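PDB 3DNH: CREG-like beta-barrel domain-containing protein from Agrobacterium tumefaciens, which is of unknown function but has the split beta-barrel related to CREG and pyridoxamine 5'-phosphate oxidase, a superfamily in which many members bind FMN. Local coordinates for residues 42-47 and 57-62; 113-118 and 145-150. All coordinates share one frame; numbering follows the deposited sequence.

Contact 1: residues 42-47 and 57-62; sequences AALATL and TATNIG
Ala42 and Thr59 are joined by two backbone hydrogen bonds in an antiparallel pair, and Leu44 and Thr57 by two more. Ala42 N to Thr59 O measures 2.9 Å, and the return bond from Thr59 N to Ala42 O is 3.0 Å. Of the other two, Thr57 N to Leu44 O is the shorter at 2.8 Å, whereas Leu44 N reaches Thr57 O at 3.0 Å. Between these pairs lies the non-hydrogen-bonded couple Ala43 and Ala58, where Ala58 CA comes within 3.4 Å of Ala42 O in a CA-H...O contact.

Apolar contacts fall on the face carrying Ala42, Leu44, Thr57 and Thr59. Leu44 and Thr57 lie side by side, and CD1 of the leucine meets CG2 of the threonine at 3.9 Å. With chi1 at -169°, Thr57 sets OG1 opposite the backbone N and CG2 between N and the carbonyl carbon, on the side of Leu44. Beyond the paired residues, Ile61 bends its CG1 branch back over Ala42, bringing CG1 to 3.3 Å from Ala42 CB, tighter than usual carbon contact; the small methyl of Ala42 suits this close approach. The beta-branched threonines suit extended backbone.

The two strands form a beta hairpin in the barrel. On the other face, small Ala43 packs on Ala43 of the second subunit, and Ala58 on Phe96 of that subunit. Helix 78-85 packs on Leu44 and Thr57 through His79, and strand 88-93 continues the sheet beyond 42-47, with Ala43 and Thr92 joined by backbone hydrogen bonding.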
ATOM      1  N   ALA A  42      -2.220   4.734  -2.101  1.00 41.52           N
ATOM      2  CA  ALA A  42      -1.900   5.182  -0.767  1.00 40.98           C
ATOM      3  C   ALA A  42      -2.560   4.274   0.284  1.00 40.63           C
ATOM      4  O   ALA A  42      -3.681   3.846   0.109  1.00 40.12           O
ATOM      5  CB  ALA A  42      -2.415   6.601  -0.580  1.00 41.19           C
ATOM      6  N   ALA A  43      -1.825   3.970   1.344  1.00 39.80           N
ATOM      7  CA  ALA A  43      -2.395   3.462   2.559  1.00 38.78           C
ATOM      8  C   ALA A  43      -3.066   4.642   3.265  1.00 39.25           C
ATOM      9  O   ALA A  43      -2.564   5.765   3.260  1.00 38.98           O
ATOM     10  CB  ALA A  43      -1.280   2.875   3.420  1.00 39.12           C
ATOM     11  N   LEU A  44      -4.239   4.399   3.844  1.00 38.68           N
ATOM     12  CA  LEU A  44      -5.010   5.428   4.516  1.00 39.79           C
ATOM     13  C   LEU A  44      -5.385   4.817   5.850  1.00 39.98           C
ATOM     14  O   LEU A  44      -5.995   3.719   5.885  1.00 38.61           O
ATOM     15  CB  LEU A  44      -6.333   5.658   3.762  1.00 40.02           C
ATOM     16  CG  LEU A  44      -7.157   6.949   3.916  1.00 43.63           C
ATOM     17  CD1 LEU A  44      -8.683   6.689   3.819  1.00 42.40           C
ATOM     18  CD2 LEU A  44      -6.805   7.851   5.103  1.00 39.93           C
ATOM     19  N   ALA A  45      -5.057   5.537   6.914  1.00 38.14           N
ATOM     20  CA  ALA A  45      -5.430   5.169   8.257  1.00 38.67           C
ATOM     21  C   ALA A  45      -6.384   6.196   8.862  1.00 39.37           C
ATOM     22  O   ALA A  45      -6.223   7.420   8.717  1.00 40.23           O
ATOM     23  CB  ALA A  45      -4.182   4.986   9.144  1.00 38.06           C
ATOM     24  N   THR A  46      -7.323   5.663   9.630  1.00 39.46           N
ATOM     25  CA  THR A  46      -8.465   6.369  10.126  1.00 38.96           C
ATOM     26  C   THR A  46      -8.601   5.837  11.576  1.00 38.63           C
ATOM     27  O   THR A  46      -7.957   4.837  11.943  1.00 38.06           O
ATOM     28  CB  THR A  46      -9.538   5.941   9.101  1.00 40.23           C
ATOM     29  OG1 THR A  46      -9.957   7.005   8.225  1.00 45.89           O
ATOM     30  CG2 THR A  46     -10.532   4.950   9.510  1.00 33.78           C
ATOM     31  N   LEU A  47      -9.393   6.510  12.410  1.00 38.88           N
ATOM     32  CA  LEU A  47      -9.567   6.065  13.802  1.00 38.18           C
ATOM     33  C   LEU A  47     -10.975   5.552  14.074  1.00 38.60           C
ATOM     34  O   LEU A  47     -11.971   6.192  13.709  1.00 39.08           O
ATOM     35  CB  LEU A  47      -9.216   7.184  14.805  1.00 38.20           C
ATOM     36  CG  LEU A  47      -7.789   7.772  14.880  1.00 38.94           C
ATOM     37  CD1 LEU A  47      -7.778   9.012  15.805  1.00 35.37           C
ATOM     38  CD2 LEU A  47      -6.751   6.742  15.370  1.00 34.51           C
ATOM     39  N   THR A  57      -7.193   1.328   5.102  1.00 37.99           N
ATOM     40  CA  THR A  57      -7.621   0.870   3.764  1.00 38.74           C
ATOM     41  C   THR A  57      -6.564   1.244   2.729  1.00 38.58           C
ATOM     42  O   THR A  57      -5.542   1.839   3.086  1.00 38.75           O
ATOM     43  CB  THR A  57      -9.085   1.373   3.370  1.00 39.15           C
ATOM     44  OG1 THR A  57      -9.523   0.681   2.192  1.00 42.34           O
ATOM     45  CG2 THR A  57      -9.147   2.891   3.131  1.00 37.54           C
ATOM     46  N   ALA A  58      -6.787   0.858   1.474  1.00 37.63           N
ATOM     47  CA  ALA A  58      -6.019   1.339   0.334  1.00 38.20           C
ATOM     48  C   ALA A  58      -6.907   2.213  -0.553  1.00 38.64           C
ATOM     49  O   ALA A  58      -8.074   1.882  -0.792  1.00 38.50           O
ATOM     50  CB  ALA A  58      -5.431   0.176  -0.483  1.00 37.34           C
ATOM     51  N   THR A  59      -6.349   3.309  -1.058  1.00 38.00           N
ATOM     52  CA  THR A  59      -7.133   4.221  -1.902  1.00 39.69           C
ATOM     53  C   THR A  59      -6.253   4.850  -2.989  1.00 40.17           C
ATOM     54  O   THR A  59      -5.036   4.679  -2.955  1.00 39.47           O
ATOM     55  CB  THR A  59      -7.869   5.294  -1.033  1.00 39.51           C
ATOM     56  OG1 THR A  59      -8.963   5.853  -1.769  1.00 42.44           O
ATOM     57  CG2 THR A  59      -6.915   6.396  -0.480  1.00 37.64           C
ATOM     58  N   ASN A  60      -6.884   5.536  -3.944  1.00 39.45           N
ATOM     59  CA  ASN A  60      -6.175   6.192  -5.032  1.00 40.47           C
ATOM     60  C   ASN A  60      -5.945   7.661  -4.658  1.00 39.86           C
ATOM     61  O   ASN A  60      -6.817   8.309  -4.075  1.00 39.32           O
ATOM     62  CB  ASN A  60      -7.026   6.160  -6.306  1.00 39.87           C
ATOM     63  CG  ASN A  60      -7.446   4.755  -6.734  1.00 42.71           C
ATOM     64  OD1 ASN A  60      -6.649   3.802  -6.736  1.00 43.20           O
ATOM     65  ND2 ASN A  60      -8.694   4.645  -7.217  1.00 41.63           N
ATOM     66  N   ILE A  61      -4.832   8.213  -5.093  1.00 40.97           N
ATOM     67  CA  ILE A  61      -4.426   9.596  -4.764  1.00 41.64           C
ATOM     68  C   ILE A  61      -4.508  10.531  -5.969  1.00 42.78           C
ATOM     69  O   ILE A  61      -3.880  10.265  -7.050  1.00 41.24           O
ATOM     70  CB  ILE A  61      -2.950   9.569  -4.226  1.00 41.35           C
ATOM     71  CG1 ILE A  61      -2.934   8.968  -2.811  1.00 42.44           C
ATOM     72  CG2 ILE A  61      -2.326  10.972  -4.161  1.00 44.65           C
ATOM     73  CD1 ILE A  61      -3.771   9.761  -1.767  1.00 39.10           C
ATOM     74  N   GLY A  62      -5.288  11.610  -5.805  1.00 43.54           N
ATOM     75  CA  GLY A  62      -5.213  12.751  -6.740  1.00 43.52           C
ATOM     76  C   GLY A  62      -4.273  13.832  -6.175  1.00 43.16           C
ATOM     77  O   GLY A  62      -4.000  13.849  -4.988  1.00 41.80           O
TER

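Contact 2: residues 113-118 and 145-150; sequences ADRIGP and RLYRLR
Asp114 and Arg148 form an antiparallel hydrogen-bonded pair, with Arg148 N 2.8 Å from Asp114 O and Asp114 N bonded in return to Arg148 O. The short strand axes approach to 4.5 Å at 135° between their directions, a marked twist. Past the end of strand 113-115, Ile116 N still bonds to Leu146 O at 2.9 Å, prolonging the pairing into the loop.

Asp114 is gripped side-on by Arg150: NH2 reaches OD1 at 2.8 Å, almost straight, while NE takes OD2. Both oxygens use syn lone pairs, and the carboxylate and guanidinium planes are only 15° apart, so the two bonds together restrain rotation of either group. Ile116 lays CG1 over the centre of one face of the Arg148 guanidinium, 3.7 Å from CZ. A bend at chi3 (71°) folds that group beneath the apolar branch, while its NH2 makes salt bridges to Glu64 and Glu120.

On the face carrying Ala113, Arg115 and Tyr147, Arg115 CD comes to 3.6 Å from Tyr147 CE1, and Arg145 CD sits over a face of the Arg115 guanidinium. Arg115 NH2 and Arg145 NE lie 3.5 Å apart, like charges probably eased by Glu84, which salt-bridges Arg115. Ala113 CB also meets the Tyr147 ring beside helix 78-85. The pair belongs to the closed six-stranded antiparallel barrel, consistent with the split-barrel fold of the pyridoxamine 5'-phosphate oxidase family.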
ATOM      1  N   ALA A 113      -8.452  15.031   7.322  1.00 39.87           N
ATOM      2  CA  ALA A 113      -9.247  14.819   6.130  1.00 39.24           C
ATOM      3  C   ALA A 113     -10.317  15.893   6.094  1.00 39.28           C
ATOM      4  O   ALA A 113     -11.319  15.805   6.840  1.00 39.27           O
ATOM      5  CB  ALA A 113      -9.893  13.463   6.189  1.00 40.42           C
ATOM      6  N   ASP A 114     -10.112  16.894   5.237  1.00 37.97           N
ATOM      7  CA  ASP A 114     -11.045  17.971   5.047  1.00 37.66           C
ATOM      8  C   ASP A 114     -11.947  17.618   3.870  1.00 39.07           C
ATOM      9  O   ASP A 114     -11.486  17.393   2.748  1.00 37.57           O
ATOM     10  CB  ASP A 114     -10.303  19.272   4.710  1.00 37.47           C
ATOM     11  CG  ASP A 114      -9.626  19.910   5.907  1.00 38.12           C
ATOM     12  OD1 ASP A 114     -10.151  19.808   7.033  1.00 34.00           O
ATOM     13  OD2 ASP A 114      -8.557  20.547   5.734  1.00 37.81           O
ATOM     14  N   ARG A 115     -13.242  17.643   4.102  1.00 39.45           N
ATOM     15  CA  ARG A 115     -14.181  17.439   3.024  1.00 40.59           C
ATOM     16  C   ARG A 115     -14.134  18.583   1.990  1.00 40.91           C
ATOM     17  O   ARG A 115     -14.205  19.770   2.336  1.00 40.36           O
ATOM     18  CB  ARG A 115     -15.564  17.267   3.631  1.00 42.56           C
ATOM     19  CG  ARG A 115     -16.478  16.500   2.755  1.00 46.63           C
ATOM     20  CD  ARG A 115     -16.459  15.004   3.016  1.00 48.90           C
ATOM     21  NE  ARG A 115     -17.757  14.581   2.529  1.00 53.60           N
ATOM     22  CZ  ARG A 115     -18.839  14.463   3.286  1.00 53.42           C
ATOM     23  NH1 ARG A 115     -18.766  14.648   4.593  1.00 55.23           N
ATOM     24  NH2 ARG A 115     -19.990  14.129   2.733  1.00 54.54           N
ATOM     25  N   ILE A 116     -13.944  18.219   0.723  1.00 40.30           N
ATOM     26  CA  ILE A 116     -13.984  19.186  -0.353  1.00 40.96           C
ATOM     27  C   ILE A 116     -15.438  19.682  -0.536  1.00 41.58           C
ATOM     28  O   ILE A 116     -16.347  18.863  -0.697  1.00 42.47           O
ATOM     29  CB  ILE A 116     -13.403  18.579  -1.647  1.00 40.38           C
ATOM     30  CG1 ILE A 116     -11.876  18.361  -1.489  1.00 41.25           C
ATOM     31  CG2 ILE A 116     -13.695  19.469  -2.863  1.00 39.00           C
ATOM     32  CD1 ILE A 116     -11.196  17.746  -2.687  1.00 40.00           C
ATOM     33  N   GLY A 117     -15.648  21.002  -0.457  1.00 41.83           N
ATOM     34  CA  GLY A 117     -16.975  21.634  -0.636  1.00 41.15           C
ATOM     35  C   GLY A 117     -17.618  21.418  -2.012  1.00 41.00           C
ATOM     36  O   GLY A 117     -16.909  21.222  -2.995  1.00 40.08           O
ATOM     37  N   PRO A 118     -18.973  21.434  -2.073  1.00 41.33           N
ATOM     38  CA  PRO A 118     -19.818  21.189  -3.258  1.00 41.12           C
ATOM     39  C   PRO A 118     -19.316  21.847  -4.560  1.00 41.75           C
ATOM     40  O   PRO A 118     -19.269  21.182  -5.610  1.00 40.88           O
ATOM     41  CB  PRO A 118     -21.171  21.799  -2.862  1.00 41.97           C
ATOM     42  CG  PRO A 118     -21.197  21.812  -1.374  1.00 41.54           C
ATOM     43  CD  PRO A 118     -19.782  21.672  -0.858  1.00 41.00           C
ATOM     44  N   ARG A 145     -17.903  10.511  -1.693  1.00 42.84           N
ATOM     45  CA  ARG A 145     -17.353  11.569  -0.807  1.00 41.55           C
ATOM     46  C   ARG A 145     -15.925  11.946  -1.207  1.00 41.15           C
ATOM     47  O   ARG A 145     -15.111  11.087  -1.507  1.00 39.56           O
ATOM     48  CB  ARG A 145     -17.377  11.147   0.660  1.00 41.33           C
ATOM     49  CG  ARG A 145     -18.784  11.022   1.229  1.00 42.76           C
ATOM     50  CD  ARG A 145     -18.809  11.002   2.729  1.00 41.74           C
ATOM     51  NE  ARG A 145     -20.165  10.687   3.165  1.00 43.71           N
ATOM     52  CZ  ARG A 145     -20.480  10.231   4.372  1.00 44.78           C
ATOM     53  NH1 ARG A 145     -19.536  10.053   5.290  1.00 44.95           N
ATOM     54  NH2 ARG A 145     -21.744   9.953   4.658  1.00 44.32           N
ATOM     55  N   LEU A 146     -15.634  13.233  -1.176  1.00 40.42           N
ATOM     56  CA  LEU A 146     -14.379  13.764  -1.681  1.00 40.95           C
ATOM     57  C   LEU A 146     -13.634  14.511  -0.561  1.00 40.06           C
ATOM     58  O   LEU A 146     -14.214  15.364   0.101  1.00 38.91           O
ATOM     59  CB  LEU A 146     -14.745  14.727  -2.778  1.00 42.20           C
ATOM     60  CG  LEU A 146     -13.865  14.950  -3.985  1.00 46.50           C
ATOM     61  CD1 LEU A 146     -12.745  13.926  -4.117  1.00 49.12           C
ATOM     62  CD2 LEU A 146     -14.827  14.944  -5.184  1.00 48.62           C
ATOM     63  N   TYR A 147     -12.353  14.216  -0.368  1.00 39.79           N
ATOM     64  CA  TYR A 147     -11.590  14.796   0.768  1.00 40.16           C
ATOM     65  C   TYR A 147     -10.238  15.290   0.313  1.00 40.01           C
ATOM     66  O   TYR A 147      -9.661  14.683  -0.534  1.00 39.76           O
ATOM     67  CB  TYR A 147     -11.281  13.715   1.779  1.00 39.53           C
ATOM     68  CG  TYR A 147     -12.446  12.911   2.267  1.00 40.63           C
ATOM     69  CD1 TYR A 147     -13.046  13.191   3.499  1.00 39.84           C
ATOM     70  CD2 TYR A 147     -12.889  11.805   1.541  1.00 40.60           C
ATOM     71  CE1 TYR A 147     -14.104  12.405   3.979  1.00 40.06           C
ATOM     72  CE2 TYR A 147     -13.916  11.059   1.978  1.00 39.43           C
ATOM     73  CZ  TYR A 147     -14.524  11.348   3.200  1.00 39.67           C
ATOM     74  OH  TYR A 147     -15.535  10.550   3.604  1.00 42.40           O
ATOM     75  N   ARG A 148      -9.698  16.354   0.909  1.00 39.59           N
ATOM     76  CA  ARG A 148      -8.265  16.596   0.712  1.00 39.78           C
ATOM     77  C   ARG A 148      -7.518  16.506   2.037  1.00 39.11           C
ATOM     78  O   ARG A 148      -8.084  16.743   3.129  1.00 39.10           O
ATOM     79  CB  ARG A 148      -7.967  17.899  -0.093  1.00 40.31           C
ATOM     80  CG  ARG A 148      -8.522  19.124   0.530  1.00 39.82           C
ATOM     81  CD  ARG A 148      -8.016  20.428  -0.124  1.00 38.92           C
ATOM     82  NE  ARG A 148      -8.545  20.655  -1.456  1.00 37.29           N
ATOM     83  CZ  ARG A 148      -9.667  21.329  -1.732  1.00 39.59           C
ATOM     84  NH1 ARG A 148     -10.432  21.848  -0.773  1.00 36.29           N
ATOM     85  NH2 ARG A 148     -10.048  21.465  -2.988  1.00 38.02           N
ATOM     86  N   LEU A 149      -6.264  16.095   1.934  1.00 38.46           N
ATOM     87  CA  LEU A 149      -5.416  15.967   3.092  1.00 39.22           C
ATOM     88  C   LEU A 149      -4.935  17.353   3.476  1.00 39.28           C
ATOM     89  O   LEU A 149      -4.367  18.070   2.642  1.00 40.23           O
ATOM     90  CB  LEU A 149      -4.230  15.024   2.805  1.00 38.32           C
ATOM     91  CG  LEU A 149      -3.211  14.924   3.946  1.00 40.43           C
ATOM     92  CD1 LEU A 149      -3.814  14.394   5.235  1.00 40.13           C
ATOM     93  CD2 LEU A 149      -2.033  14.068   3.493  1.00 39.88           C
ATOM     94  N   ARG A 150      -5.188  17.729   4.728  1.00 38.60           N
ATOM     95  CA  ARG A 150      -4.519  18.867   5.318  1.00 38.77           C
ATOM     96  C   ARG A 150      -3.293  18.329   6.043  1.00 38.33           C
ATOM     97  O   ARG A 150      -3.420  17.769   7.120  1.00 38.32           O
ATOM     98  CB  ARG A 150      -5.433  19.557   6.326  1.00 38.13           C
ATOM     99  CG  ARG A 150      -4.977  20.954   6.657  1.00 37.78           C
ATOM    100  CD  ARG A 150      -5.679  21.579   7.853  1.00 38.22           C
ATOM    101  NE  ARG A 150      -7.064  21.147   8.061  1.00 37.75           N
ATOM    102  CZ  ARG A 150      -7.728  21.309   9.204  1.00 37.04           C
ATOM    103  NH1 ARG A 150      -7.142  21.890  10.232  1.00 39.09           N
ATOM    104  NH2 ARG A 150      -8.983  20.895   9.334  1.00 37.72           N
TER

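From the N terminus the chain first enters strand 41-47, turns, and returns through strand 54-63, so contact 1 closes a short hairpin loop. Only after strand 69-74, helix 78-85 and strand 88-93 does it reach contact 2, which closes a longer loop containing helices 121-131 and 135-138. The loops are thus in series, neither nested nor crossed. Both contacts nevertheless lie in one closed sheet: strand 69-74 separates 54-63 from 144-157, and strand 88-93 lies between 106-115 and 41-47. Their centres lie about 13 Å apart and their nearest atoms about 6 Å, without touch; helix 78-85 packs against both. Contact 1 also faces the second subunit, whereas contact 2 touches no other chain of the assembly.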